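Local structure of tryptophan synthase alpha chain (Aquifex aeolicus, 2EKC) at residues 9-13 with 14-18; 255-258 with 259-262. The protein probably cleaves indoleglycerol phosphate to indole and glyceraldehyde 3-phosphate, as the alpha subunit of the enzyme that completes tryptophan biosynthesis. All blocks are in the same frame, centred on the assembly; numbering follows the deposited sequence.

Contact 1 (9-13 with 14-18); sequences TELKE and KREKA
Leu11 and Glu16 meet at the C-terminal end of helix 3-14, where a Schellman motif turns the chain toward strand 18-24, the first of the TIM barrel. Arg15 is the first residue to leave the helix, with a positive phi of 63°. Its N binds Lys12 O at 3.0 Å, while Glu16 N reaches back to Leu11 O at 2.9 Å in a nearly straight bond (165°) from above the carbonyl plane. Together these two bonds close the last turn.

The side chain of Leu11 lies against the residues that follow the turn. Its CB lies 3.5 Å from Glu16 O. CG is anti to the carbonyl carbon (chi1 -69°), and from there the two methyls divide between two neighbours. The Leu11 side chain crosses that of Glu16 at about a right angle, its CD2 touching CB of Glu16 at 3.9 Å and OE1 at 3.8 Å; both oxygens of that carboxylate are held elsewhere by salt bridges, OE1 by Lys257 and OE2 by Arg261.

On the other flank of the helix end Glu10 and Lys14 run side by side in the same direction, touching through their methylenes, CG of Glu10 to CD of Lys14 at 4.0 Å. The Glu10 carboxylate pairs instead with Lys7. The other Leu11 methyl, CD1, presses on Ala18, with CD1 to CB at 3.3 Å, a tight carbon contact.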
loop_
_atom_site.group_PDB
_atom_site.type_symbol
_atom_site.label_atom_id
_atom_site.label_comp_id
_atom_site.label_asym_id
_atom_site.label_seq_id
_atom_site.Cartn_x
_atom_site.Cartn_y
_atom_site.Cartn_z
ATOM N N THR A 9 1.734 -6.547 -15.084
ATOM C CA THR A 9 1.840 -7.209 -16.377
ATOM C C THR A 9 2.332 -8.632 -16.125
ATOM O O THR A 9 1.880 -9.587 -16.758
ATOM C CB THR A 9 2.825 -6.462 -17.293
ATOM O OG1 THR A 9 2.275 -5.184 -17.614
ATOM C CG2 THR A 9 3.079 -7.245 -18.578
ATOM N N GLU A 10 3.259 -8.765 -15.185
ATOM C CA GLU A 10 3.800 -10.070 -14.828
ATOM C C GLU A 10 2.711 -10.956 -14.227
ATOM O O GLU A 10 2.547 -12.113 -14.620
ATOM C CB GLU A 10 4.950 -9.905 -13.822
ATOM C CG GLU A 10 5.353 -11.189 -13.108
ATOM C CD GLU A 10 6.470 -10.978 -12.099
ATOM O OE1 GLU A 10 6.471 -9.933 -11.414
ATOM O OE2 GLU A 10 7.343 -11.862 -11.976
ATOM N N LEU A 11 1.964 -10.411 -13.271
ATOM C CA LEU A 11 0.909 -11.179 -12.621
ATOM C C LEU A 11 -0.133 -11.650 -13.622
ATOM O O LEU A 11 -0.608 -12.784 -13.550
ATOM C CB LEU A 11 0.246 -10.345 -11.523
ATOM C CG LEU A 11 1.140 -10.072 -10.308
ATOM C CD1 LEU A 11 0.523 -8.989 -9.445
ATOM C CD2 LEU A 11 1.327 -11.361 -9.514
ATOM N N LYS A 12 -0.481 -10.779 -14.561
ATOM C CA LYS A 12 -1.461 -11.119 -15.579
ATOM C C LYS A 12 -0.990 -12.336 -16.376
ATOM O O LYS A 12 -1.768 -13.247 -16.654
ATOM C CB LYS A 12 -1.682 -9.927 -16.513
ATOM C CG LYS A 12 -2.730 -10.160 -17.596
ATOM C CD LYS A 12 -2.915 -8.912 -18.457
ATOM C CE LYS A 12 -1.601 -8.484 -19.105
ATOM N NZ LYS A 12 -1.748 -7.256 -19.941
ATOM N N GLU A 13 0.290 -12.365 -16.732
ATOM C CA GLU A 13 0.803 -13.494 -17.490
ATOM C C GLU A 13 0.807 -14.762 -16.647
ATOM O O GLU A 13 0.715 -15.864 -17.185
ATOM C CB GLU A 13 2.215 -13.215 -18.010
ATOM C CG GLU A 13 2.761 -14.356 -18.856
ATOM C CD GLU A 13 3.916 -13.940 -19.745
ATOM O OE1 GLU A 13 4.984 -13.573 -19.210
ATOM O OE2 GLU A 13 3.751 -13.982 -20.984
ATOM N N LYS A 14 0.916 -14.602 -15.330
ATOM C CA LYS A 14 0.928 -15.740 -14.414
ATOM C C LYS A 14 -0.490 -16.106 -13.983
ATOM O O LYS A 14 -0.698 -17.083 -13.264
ATOM C CB LYS A 14 1.770 -15.416 -13.171
ATOM C CG LYS A 14 3.261 -15.276 -13.448
ATOM C CD LYS A 14 4.042 -14.820 -12.220
ATOM C CE LYS A 14 4.002 -15.849 -11.103
ATOM N NZ LYS A 14 4.537 -17.173 -11.538
ATOM N N ARG A 15 -1.458 -15.311 -14.430
ATOM C CA ARG A 15 -2.862 -15.520 -14.096
ATOM C C ARG A 15 -3.074 -15.379 -12.588
ATOM O O ARG A 15 -3.750 -16.191 -11.956
ATOM C CB ARG A 15 -3.325 -16.901 -14.580
ATOM C CG ARG A 15 -3.039 -17.158 -16.066
ATOM C CD ARG A 15 -3.796 -18.377 -16.578
ATOM N NE ARG A 15 -3.576 -18.633 -18.004
ATOM C CZ ARG A 15 -2.483 -19.196 -18.514
ATOM N NH1 ARG A 15 -1.489 -19.568 -17.720
ATOM N NH2 ARG A 15 -2.393 -19.402 -19.823
ATOM N N GLU A 16 -2.493 -14.328 -12.022
ATOM C CA GLU A 16 -2.597 -14.065 -10.594
ATOM C C GLU A 16 -3.075 -12.649 -10.287
ATOM O O GLU A 16 -2.974 -11.744 -11.120
ATOM C CB GLU A 16 -1.234 -14.254 -9.929
ATOM C CG GLU A 16 -0.711 -15.671 -9.910
ATOM C CD GLU A 16 0.598 -15.775 -9.156
ATOM O OE1 GLU A 16 0.856 -14.902 -8.298
ATOM O OE2 GLU A 16 1.363 -16.729 -9.409
ATOM N N LYS A 17 -3.602 -12.476 -9.081
ATOM C CA LYS A 17 -4.035 -11.170 -8.609
ATOM C C LYS A 17 -2.925 -10.789 -7.635
ATOM O O LYS A 17 -2.267 -11.666 -7.065
ATOM C CB LYS A 17 -5.370 -11.255 -7.868
ATOM C CG LYS A 17 -6.488 -11.906 -8.667
ATOM C CD LYS A 17 -6.664 -11.266 -10.030
ATOM C CE LYS A 17 -7.788 -11.944 -10.797
ATOM N NZ LYS A 17 -7.878 -11.453 -12.195
ATOM N N ALA A 18 -2.712 -9.496 -7.443
ATOM C CA ALA A 18 -1.652 -9.039 -6.557
ATOM C C ALA A 18 -2.018 -9.058 -5.082
ATOM O O ALA A 18 -3.161 -8.802 -4.710
ATOM C CB ALA A 18 -1.227 -7.626 -6.948
#

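Contact 2 (255-258 with 259-262); sequences ELKE and GLRE
Lys257 NZ is gripped by three groups, the carboxylates of Asp46 and Glu16 and the carbonyl oxygen of Lys17, and on its way there the aliphatic chain of Lys257 passes across one face of the guanidinium of Arg261. The two side chains cross at about a right angle. CG of Lys257 lies over that face, 3.6 Å from Arg261 CZ and only 3.1 Å from NH2, while CE comes within 3.8 Å of NH1. A bend at chi2 (57°) lets the rest of the lysine run on across the same face before NZ meets its acidic partners.

A type I beta turn from Glu258 to Arg261, at the C-terminal end of helix 246-258, brings the two together. Leu260 N binds Lys257 O at 3.1 Å, from well above the carbonyl plane. Gly259 N makes two weak bonds to the preceding turn, to Glu255 O and Leu256 O. At the last position of the beta turn, CG of Arg261 rests 3.4 Å from Lys257 O, while the buried Leu260 side chain turns back, its CG 3.5 Å from Leu256 O, and packs against helix 218-225 and strand 230-233 of the barrel.

Replacing Lys257 with an alanine would probably leave Asp46, Glu16 OE1 and Lys17 O without this cation, and the guanidinium without the methylenes across one face, less restrained although still bound to Glu16. Lys257 NZ and Arg261 NH1 stand 4.9 Å apart because both bind the Glu16 carboxylate, and this acid and Asp46 probably stabilise the pair of cations; the pairing thus seems to depend on acids supplied by other parts of the fold.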
loop_
_atom_site.group_PDB
_atom_site.type_symbol
_atom_site.label_atom_id
_atom_site.label_comp_id
_atom_site.label_asym_id
_atom_site.label_seq_id
_atom_site.Cartn_x
_atom_site.Cartn_y
_atom_site.Cartn_z
ATOM N N GLU A 255 -1.016 -18.289 2.486
ATOM C CA GLU A 255 -2.406 -18.691 2.321
ATOM C C GLU A 255 -3.225 -17.661 1.540
ATOM O O GLU A 255 -4.021 -18.020 0.672
ATOM C CB GLU A 255 -3.036 -18.944 3.692
ATOM C CG GLU A 255 -4.527 -19.204 3.647
ATOM C CD GLU A 255 -5.015 -19.955 4.863
ATOM O OE1 GLU A 255 -4.635 -19.570 5.992
ATOM O OE2 GLU A 255 -5.782 -20.927 4.690
ATOM N N LEU A 256 -3.035 -16.383 1.853
ATOM C CA LEU A 256 -3.754 -15.320 1.156
ATOM C C LEU A 256 -3.421 -15.368 -0.331
ATOM O O LEU A 256 -4.302 -15.264 -1.184
ATOM C CB LEU A 256 -3.362 -13.954 1.723
ATOM C CG LEU A 256 -3.770 -13.669 3.170
ATOM C CD1 LEU A 256 -3.215 -12.317 3.611
ATOM C CD2 LEU A 256 -5.290 -13.687 3.277
ATOM N N LYS A 257 -2.136 -15.530 -0.630
ATOM C CA LYS A 257 -1.669 -15.596 -2.007
ATOM C C LYS A 257 -2.271 -16.806 -2.727
ATOM O O LYS A 257 -2.406 -16.806 -3.950
ATOM C CB LYS A 257 -0.138 -15.665 -2.028
ATOM C CG LYS A 257 0.473 -15.526 -3.408
ATOM C CD LYS A 257 0.050 -14.224 -4.077
ATOM C CE LYS A 257 0.398 -14.255 -5.551
ATOM N NZ LYS A 257 -0.118 -13.084 -6.301
ATOM N N GLU A 258 -2.630 -17.837 -1.966
ATOM C CA GLU A 258 -3.242 -19.030 -2.546
ATOM C C GLU A 258 -4.602 -18.681 -3.137
ATOM O O GLU A 258 -4.988 -19.201 -4.182
ATOM C CB GLU A 258 -3.406 -20.125 -1.486
ATOM C CG GLU A 258 -2.254 -21.117 -1.452
ATOM C CD GLU A 258 -2.403 -22.158 -0.354
ATOM O OE1 GLU A 258 -3.525 -22.683 -0.172
ATOM O OE2 GLU A 258 -1.393 -22.459 0.317
ATOM N N GLY A 259 -5.329 -17.797 -2.464
ATOM C CA GLY A 259 -6.633 -17.395 -2.957
ATOM C C GLY A 259 -6.558 -16.379 -4.083
ATOM O O GLY A 259 -7.586 -15.880 -4.543
ATOM N N LEU A 260 -5.346 -16.073 -4.537
ATOM C CA LEU A 260 -5.149 -15.099 -5.606
ATOM C C LEU A 260 -4.602 -15.715 -6.892
ATOM O O LEU A 260 -4.139 -14.997 -7.784
ATOM C CB LEU A 260 -4.200 -13.991 -5.127
ATOM C CG LEU A 260 -4.690 -13.186 -3.918
ATOM C CD1 LEU A 260 -3.648 -12.159 -3.513
ATOM C CD2 LEU A 260 -6.003 -12.507 -4.263
ATOM N N ARG A 261 -4.661 -17.039 -6.990
ATOM C CA ARG A 261 -4.160 -17.736 -8.169
ATOM C C ARG A 261 -5.274 -18.410 -8.960
ATOM O O ARG A 261 -6.250 -18.904 -8.389
ATOM C CB ARG A 261 -3.142 -18.806 -7.767
ATOM C CG ARG A 261 -1.979 -18.316 -6.926
ATOM C CD ARG A 261 -1.144 -19.500 -6.470
ATOM N NE ARG A 261 -0.155 -19.139 -5.457
ATOM C CZ ARG A 261 0.871 -18.324 -5.671
ATOM N NH1 ARG A 261 1.046 -17.781 -6.867
ATOM N NH2 ARG A 261 1.722 -18.058 -4.691
ATOM N N GLU A 262 -5.117 -18.421 -10.279
ATOM C CA GLU A 262 -6.077 -19.059 -11.167
ATOM C C GLU A 262 -5.310 -19.862 -12.218
ATOM O O GLU A 262 -5.880 -20.172 -13.282
ATOM C CB GLU A 262 -6.964 -17.998 -11.828
ATOM C CG GLU A 262 -7.851 -17.257 -10.833
ATOM C CD GLU A 262 -8.747 -16.221 -11.483
ATOM O OE1 GLU A 262 -8.631 -16.005 -12.709
ATOM O OE2 GLU A 262 -9.572 -15.617 -10.762
ATOM O OXT GLU A 262 -4.137 -20.191 -11.951
#

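Overall arrangement
Contact 1 comes first along the chain, closing the short turn where helix 3-14 gives way to strand 18-24; contact 2 closes the turn after helix 246-258, the last helix of the barrel. They lie in series, neither enclosing nor crossing the other, yet their centres are only 12 Å apart on the same side of the chain's centre. The two turns join directly: Glu16 OE2 meets Arg261 NH1 at 2.8 Å, and backbone hydrogen bonds pair Lys17 with Leu260 and Arg15 with Glu262. The C-terminal residues are thereby tied to the link between the first helix and the first strand, beside strands 18-24 and 230-233, which are neighbours in the closed barrel.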